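Local structure of BDI_3064 protein (5Z06) at residues E83-M97 / Y170-A182. The protein hydrolyses linear beta-1,2-glucan and beta-1,2-glucooligosaccharides of four or more glucose units from the non-reducing end, releasing sophorose. Sequence-based numbering, arbitrary orientation.
Sequences EPSTLSMQVRLRESM and YTIYLDDIELLPA. With CA (calcium ion), chain C.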
loop_
_atom_site.group_PDB
_atom_site.type_symbol
_atom_site.label_atom_id
_atom_site.label_comp_id
_atom_site.label_asym_id
_atom_site.label_seq_id
_atom_site.Cartn_x
_atom_site.Cartn_y
_atom_site.Cartn_z
ATOM N N GLU A 83 -17.088 9.009 -15.632
ATOM C CA GLU A 83 -17.660 8.304 -16.776
ATOM C C GLU A 83 -16.915 8.837 -17.987
ATOM O O GLU A 83 -16.884 10.043 -18.194
ATOM C CB GLU A 83 -19.160 8.519 -16.867
ATOM C CG GLU A 83 -19.885 7.911 -15.675
ATOM C CD GLU A 83 -21.391 7.933 -15.827
ATOM O OE1 GLU A 83 -21.888 8.552 -16.796
ATOM O OE2 GLU A 83 -22.078 7.322 -14.981
ATOM N N PRO A 84 -16.212 7.949 -18.715
ATOM C CA PRO A 84 -15.384 8.447 -19.766
ATOM C C PRO A 84 -16.115 8.400 -21.097
ATOM O O PRO A 84 -16.976 7.552 -21.295
ATOM C CB PRO A 84 -14.229 7.455 -19.771
ATOM C CG PRO A 84 -14.862 6.145 -19.436
ATOM C CD PRO A 84 -16.070 6.482 -18.582
ATOM N N SER A 85 -15.770 9.329 -21.977
ATOM C CA SER A 85 -16.207 9.306 -23.370
ATOM C C SER A 85 -15.055 9.132 -24.339
ATOM O O SER A 85 -15.289 8.809 -25.499
ATOM C CB SER A 85 -16.907 10.612 -23.720
ATOM O OG SER A 85 -18.170 10.677 -23.108
ATOM N N THR A 86 -13.820 9.354 -23.882
ATOM C CA THR A 86 -12.682 9.460 -24.784
ATOM C C THR A 86 -11.493 8.667 -24.250
ATOM O O THR A 86 -11.295 8.573 -23.044
ATOM C CB THR A 86 -12.258 10.929 -25.007
ATOM O OG1 THR A 86 -11.634 11.431 -23.831
ATOM C CG2 THR A 86 -13.456 11.824 -25.342
ATOM N N LEU A 87 -10.735 8.075 -25.164
ATOM C CA LEU A 87 -9.398 7.601 -24.879
ATOM C C LEU A 87 -8.468 8.717 -25.280
ATOM O O LEU A 87 -8.268 8.973 -26.467
ATOM C CB LEU A 87 -9.087 6.349 -25.668
ATOM C CG LEU A 87 -7.638 5.858 -25.636
ATOM C CD1 LEU A 87 -7.255 5.438 -24.224
ATOM C CD2 LEU A 87 -7.494 4.699 -26.597
ATOM N N SER A 88 -7.925 9.406 -24.290
ATOM C CA SER A 88 -6.933 10.434 -24.523
ATOM C C SER A 88 -5.516 9.867 -24.352
ATOM O O SER A 88 -5.267 9.070 -23.457
ATOM C CB SER A 88 -7.163 11.592 -23.586
ATOM O OG SER A 88 -6.050 12.457 -23.566
ATOM N N MET A 89 -4.612 10.252 -25.251
ATOM C CA MET A 89 -3.187 9.969 -25.125
ATOM C C MET A 89 -2.379 11.192 -25.516
ATOM O O MET A 89 -2.894 12.149 -26.103
ATOM C CB MET A 89 -2.757 8.848 -26.054
ATOM C CG MET A 89 -3.800 7.794 -26.317
ATOM S SD MET A 89 -3.037 6.442 -27.201
ATOM C CE MET A 89 -2.877 7.164 -28.822
ATOM N N GLN A 90 -1.096 11.128 -25.208
ATOM C CA GLN A 90 -0.123 12.050 -25.735
ATOM C C GLN A 90 0.771 11.182 -26.611
ATOM O O GLN A 90 1.236 10.131 -26.160
ATOM C CB GLN A 90 0.657 12.707 -24.610
ATOM C CG GLN A 90 -0.172 13.676 -23.786
ATOM C CD GLN A 90 -0.352 15.034 -24.429
ATOM O OE1 GLN A 90 0.230 15.344 -25.471
ATOM N NE2 GLN A 90 -1.150 15.867 -23.793
ATOM N N VAL A 91 0.977 11.609 -27.862
ATOM C CA VAL A 91 1.701 10.829 -28.862
ATOM C C VAL A 91 2.796 11.714 -29.423
ATOM O O VAL A 91 2.564 12.860 -29.783
ATOM C CB VAL A 91 0.780 10.340 -29.981
ATOM C CG1 VAL A 91 1.493 9.380 -30.924
ATOM C CG2 VAL A 91 -0.418 9.632 -29.392
ATOM N N ARG A 92 4.004 11.179 -29.468
ATOM C CA ARG A 92 5.136 11.905 -29.986
ATOM C C ARG A 92 5.850 11.002 -30.974
ATOM O O ARG A 92 6.086 9.828 -30.699
ATOM C CB ARG A 92 6.061 12.298 -28.855
ATOM C CG ARG A 92 7.291 13.080 -29.273
ATOM C CD ARG A 92 8.329 12.989 -28.184
ATOM N NE ARG A 92 9.535 13.745 -28.476
ATOM C CZ ARG A 92 9.785 14.984 -28.072
ATOM N NH1 ARG A 92 8.896 15.674 -27.365
ATOM N NH2 ARG A 92 10.948 15.535 -28.389
ATOM N N LEU A 93 6.174 11.560 -32.132
ATOM C CA LEU A 93 6.850 10.818 -33.172
ATOM C C LEU A 93 8.301 11.234 -33.124
ATOM O O LEU A 93 8.613 12.421 -33.047
ATOM C CB LEU A 93 6.235 11.134 -34.513
ATOM C CG LEU A 93 4.956 10.385 -34.849
ATOM C CD1 LEU A 93 3.869 10.498 -33.787
ATOM C CD2 LEU A 93 4.466 10.949 -36.166
ATOM N N ARG A 94 9.197 10.260 -33.115
ATOM C CA ARG A 94 10.609 10.581 -33.118
ATOM C C ARG A 94 11.019 11.195 -34.459
ATOM O O ARG A 94 11.776 12.158 -34.470
ATOM C CB ARG A 94 11.442 9.352 -32.824
ATOM C CG ARG A 94 12.868 9.671 -32.458
ATOM C CD ARG A 94 13.576 8.409 -32.022
ATOM N NE ARG A 94 14.959 8.690 -31.664
ATOM C CZ ARG A 94 15.985 8.697 -32.513
ATOM N NH1 ARG A 94 15.828 8.442 -33.822
ATOM N NH2 ARG A 94 17.195 8.976 -32.046
ATOM N N GLU A 95 10.523 10.621 -35.557
ATOM C CA GLU A 95 10.799 11.091 -36.929
ATOM C C GLU A 95 9.503 11.392 -37.660
ATOM O O GLU A 95 8.435 10.893 -37.286
ATOM C CB GLU A 95 11.534 10.030 -37.765
ATOM C CG GLU A 95 12.678 9.293 -37.089
ATOM C CD GLU A 95 13.900 10.147 -36.805
ATOM O OE1 GLU A 95 13.910 11.367 -37.115
ATOM O OE2 GLU A 95 14.862 9.578 -36.241
ATOM N N SER A 96 9.610 12.206 -38.713
ATOM C CA SER A 96 8.540 12.333 -39.693
ATOM C C SER A 96 8.301 10.983 -40.286
ATOM O O SER A 96 9.222 10.185 -40.432
ATOM C CB SER A 96 8.902 13.303 -40.804
ATOM O OG SER A 96 8.913 14.612 -40.290
ATOM N N MET A 97 7.050 10.711 -40.593
ATOM C CA MET A 97 6.675 9.411 -41.111
ATOM C C MET A 97 5.367 9.516 -41.830
ATOM O O MET A 97 4.565 10.403 -41.566
ATOM C CB MET A 97 6.519 8.390 -39.978
ATOM C CG MET A 97 5.491 8.775 -38.916
ATOM S SD MET A 97 5.376 7.632 -37.537
ATOM C CE MET A 97 4.800 6.146 -38.344
ATOM N N TYR A 170 10.042 2.741 -36.861
ATOM C CA TYR A 170 9.525 3.985 -36.318
ATOM C C TYR A 170 9.592 3.865 -34.821
ATOM O O TYR A 170 9.476 2.783 -34.269
ATOM C CB TYR A 170 8.077 4.229 -36.749
ATOM C CG TYR A 170 7.915 4.326 -38.230
ATOM C CD1 TYR A 170 8.353 5.444 -38.917
ATOM C CD2 TYR A 170 7.334 3.287 -38.957
ATOM C CE1 TYR A 170 8.220 5.535 -40.288
ATOM C CE2 TYR A 170 7.193 3.370 -40.330
ATOM C CZ TYR A 170 7.639 4.495 -40.989
ATOM O OH TYR A 170 7.500 4.594 -42.347
ATOM N N THR A 171 9.804 4.994 -34.181
ATOM C CA THR A 171 9.739 5.093 -32.754
ATOM C C THR A 171 8.716 6.166 -32.509
ATOM O O THR A 171 8.895 7.314 -32.946
ATOM C CB THR A 171 11.070 5.520 -32.147
ATOM O OG1 THR A 171 11.977 4.429 -32.214
ATOM C CG2 THR A 171 10.904 5.923 -30.693
ATOM N N ILE A 172 7.646 5.792 -31.818
ATOM C CA ILE A 172 6.756 6.789 -31.245
ATOM C C ILE A 172 6.745 6.607 -29.728
ATOM O O ILE A 172 7.003 5.516 -29.212
ATOM C CB ILE A 172 5.344 6.758 -31.881
ATOM C CG1 ILE A 172 4.583 5.496 -31.493
ATOM C CG2 ILE A 172 5.475 6.895 -33.405
ATOM C CD1 ILE A 172 3.193 5.393 -32.076
ATOM N N TYR A 173 6.464 7.692 -29.031
ATOM C CA TYR A 173 6.306 7.661 -27.615
ATOM C C TYR A 173 4.851 7.899 -27.268
ATOM O O TYR A 173 4.190 8.734 -27.871
ATOM C CB TYR A 173 7.188 8.702 -26.974
ATOM C CG TYR A 173 8.616 8.560 -27.383
ATOM C CD1 TYR A 173 9.470 7.702 -26.705
ATOM C CD2 TYR A 173 9.123 9.269 -28.469
ATOM C CE1 TYR A 173 10.799 7.574 -27.080
ATOM C CE2 TYR A 173 10.450 9.145 -28.847
ATOM C CZ TYR A 173 11.278 8.303 -28.149
ATOM O OH TYR A 173 12.581 8.162 -28.524
ATOM N N LEU A 174 4.366 7.134 -26.296
ATOM C CA LEU A 174 2.998 7.220 -25.818
ATOM C C LEU A 174 3.069 7.550 -24.345
ATOM O O LEU A 174 3.796 6.906 -23.585
ATOM C CB LEU A 174 2.277 5.905 -26.015
ATOM C CG LEU A 174 2.426 5.304 -27.410
ATOM C CD1 LEU A 174 1.739 3.949 -27.406
ATOM C CD2 LEU A 174 1.832 6.207 -28.483
ATOM N N ASP A 175 2.332 8.577 -23.964
ATOM C CA ASP A 175 2.216 8.989 -22.603
ATOM C C ASP A 175 0.752 9.346 -22.300
ATOM O O ASP A 175 -0.050 9.594 -23.205
ATOM C CB ASP A 175 3.135 10.194 -22.368
ATOM C CG ASP A 175 3.567 10.322 -20.939
ATOM O OD1 ASP A 175 3.213 9.459 -20.120
ATOM O OD2 ASP A 175 4.272 11.289 -20.606
ATOM N N ASP A 176 0.420 9.349 -21.019
ATOM C CA ASP A 176 -0.871 9.816 -20.531
ATOM C C ASP A 176 -2.056 9.193 -21.239
ATOM O O ASP A 176 -2.971 9.879 -21.699
ATOM C CB ASP A 176 -0.877 11.315 -20.565
ATOM C CG ASP A 176 0.302 11.867 -19.843
ATOM O OD1 ASP A 176 0.531 11.429 -18.697
ATOM O OD2 ASP A 176 1.030 12.676 -20.428
ATOM N N ILE A 177 -1.999 7.869 -21.297
ATOM C CA ILE A 177 -3.007 7.046 -21.916
ATOM C C ILE A 177 -4.054 6.854 -20.847
ATOM O O ILE A 177 -3.801 6.246 -19.794
ATOM C CB ILE A 177 -2.463 5.693 -22.348
ATOM C CG1 ILE A 177 -1.193 5.878 -23.186
ATOM C CG2 ILE A 177 -3.529 4.945 -23.124
ATOM C CD1 ILE A 177 -0.467 4.613 -23.510
ATOM N N GLU A 178 -5.226 7.405 -21.107
ATOM C CA GLU A 178 -6.272 7.457 -20.111
ATOM C C GLU A 178 -7.637 7.687 -20.737
ATOM O O GLU A 178 -7.754 8.238 -21.854
ATOM C CB GLU A 178 -5.983 8.579 -19.106
ATOM C CG GLU A 178 -5.883 9.960 -19.718
ATOM C CD GLU A 178 -5.414 11.011 -18.736
ATOM O OE1 GLU A 178 -5.408 10.767 -17.504
ATOM O OE2 GLU A 178 -5.054 12.101 -19.206
ATOM N N LEU A 179 -8.655 7.268 -19.994
ATOM C CA LEU A 179 -10.022 7.573 -20.323
ATOM C C LEU A 179 -10.388 8.865 -19.621
ATOM O O LEU A 179 -10.085 9.030 -18.438
ATOM C CB LEU A 179 -10.939 6.441 -19.898
ATOM C CG LEU A 179 -10.638 5.069 -20.475
ATOM C CD1 LEU A 179 -11.741 4.107 -20.101
ATOM C CD2 LEU A 179 -10.461 5.125 -21.978
ATOM N N LEU A 180 -11.010 9.778 -20.362
ATOM C CA LEU A 180 -11.429 11.083 -19.855
ATOM C C LEU A 180 -12.886 11.309 -20.212
ATOM O O LEU A 180 -13.387 10.705 -21.160
ATOM C CB LEU A 180 -10.609 12.201 -20.477
ATOM C CG LEU A 180 -9.143 12.301 -20.075
ATOM C CD1 LEU A 180 -8.424 13.358 -20.903
ATOM C CD2 LEU A 180 -9.004 12.641 -18.599
ATOM N N PRO A 181 -13.572 12.181 -19.455
ATOM C CA PRO A 181 -14.959 12.448 -19.787
ATOM C C PRO A 181 -15.044 13.378 -20.996
ATOM O O PRO A 181 -14.079 14.067 -21.304
ATOM C CB PRO A 181 -15.506 13.101 -18.515
ATOM C CG PRO A 181 -14.325 13.711 -17.869
ATOM C CD PRO A 181 -13.146 12.877 -18.229
ATOM N N ALA A 182 -16.185 13.363 -21.685
ATOM C CA ALA A 182 -16.418 14.253 -22.830
ATOM C C ALA A 182 -16.266 15.704 -22.408
ATOM O O ALA A 182 -15.567 16.480 -23.046
ATOM C CB ALA A 182 -17.805 14.020 -23.393
HETATM CA CA CA C . 4.439 10.361 -18.188
HETATM O O HOH W 1 -4.138 12.171 -21.728
HETATM O O HOH W 2 8.503 8.256 -35.823
#
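Met97 lays its terminal methyl over one face of the Tyr170 ring, with CE 3.7 Å from the ring centroid and 14° off the normal, a CH-pi contact in a Met-aromatic pair. Met97 CB itself meets the ring at Tyr170 CE1 (3.3 Å); CG between the backbone N and carbonyl carbon (chi1 58°), with a bend at chi3, then carries CE over the face. Tyrosine suits this place because its apolar ring face receives the methyl while its OH hydrogen-bonds to Asp166 and Asn168; an alanine here would probably leave the Met97 methyl without its aromatic platform and those two polar groups without the hydroxyl.

Beyond this end, strands 86-93 and 170-180 run antiparallel. Leu87, Val91 and Leu93 share one face with Ile172, Leu174 and Leu179, aliphatic side chains suited to this buried side; branched Val91 CG1 lies 4.0 Å from Leu174 CD2, the two side chains pointing the same way. On the other face, the extended Arg92 chain brings CD 3.8 Å from Tyr173 CD2, its guanidinium plane 69° from the ring.

Two beta bulges interrupt the regular register without ending the pairing. At Leu180, whose O accepts from Ser85 N, Thr86 N and Thr86 OG1, a classic bulge forms. A second shifts the register between Ser88 and Gln90, where Asp176 has positive phi; there a water accepts from Ser88 OG and donates to Asp176 O and Glu178 OE2, the latter also salt-bridged to Lys218. Next to this bulge, Asp175 grips the calcium ion with both oxygens of its short carboxylate, OD1 at 2.5 Å, with Glu12, Asn13, Thr49 and Asn52 completing the site.

Strand 86-93 is flanked by strand 132-138 as well, while strand 169-180 pairs on with strands 9-11 and 53-59, placing the contact inside an antiparallel sheet.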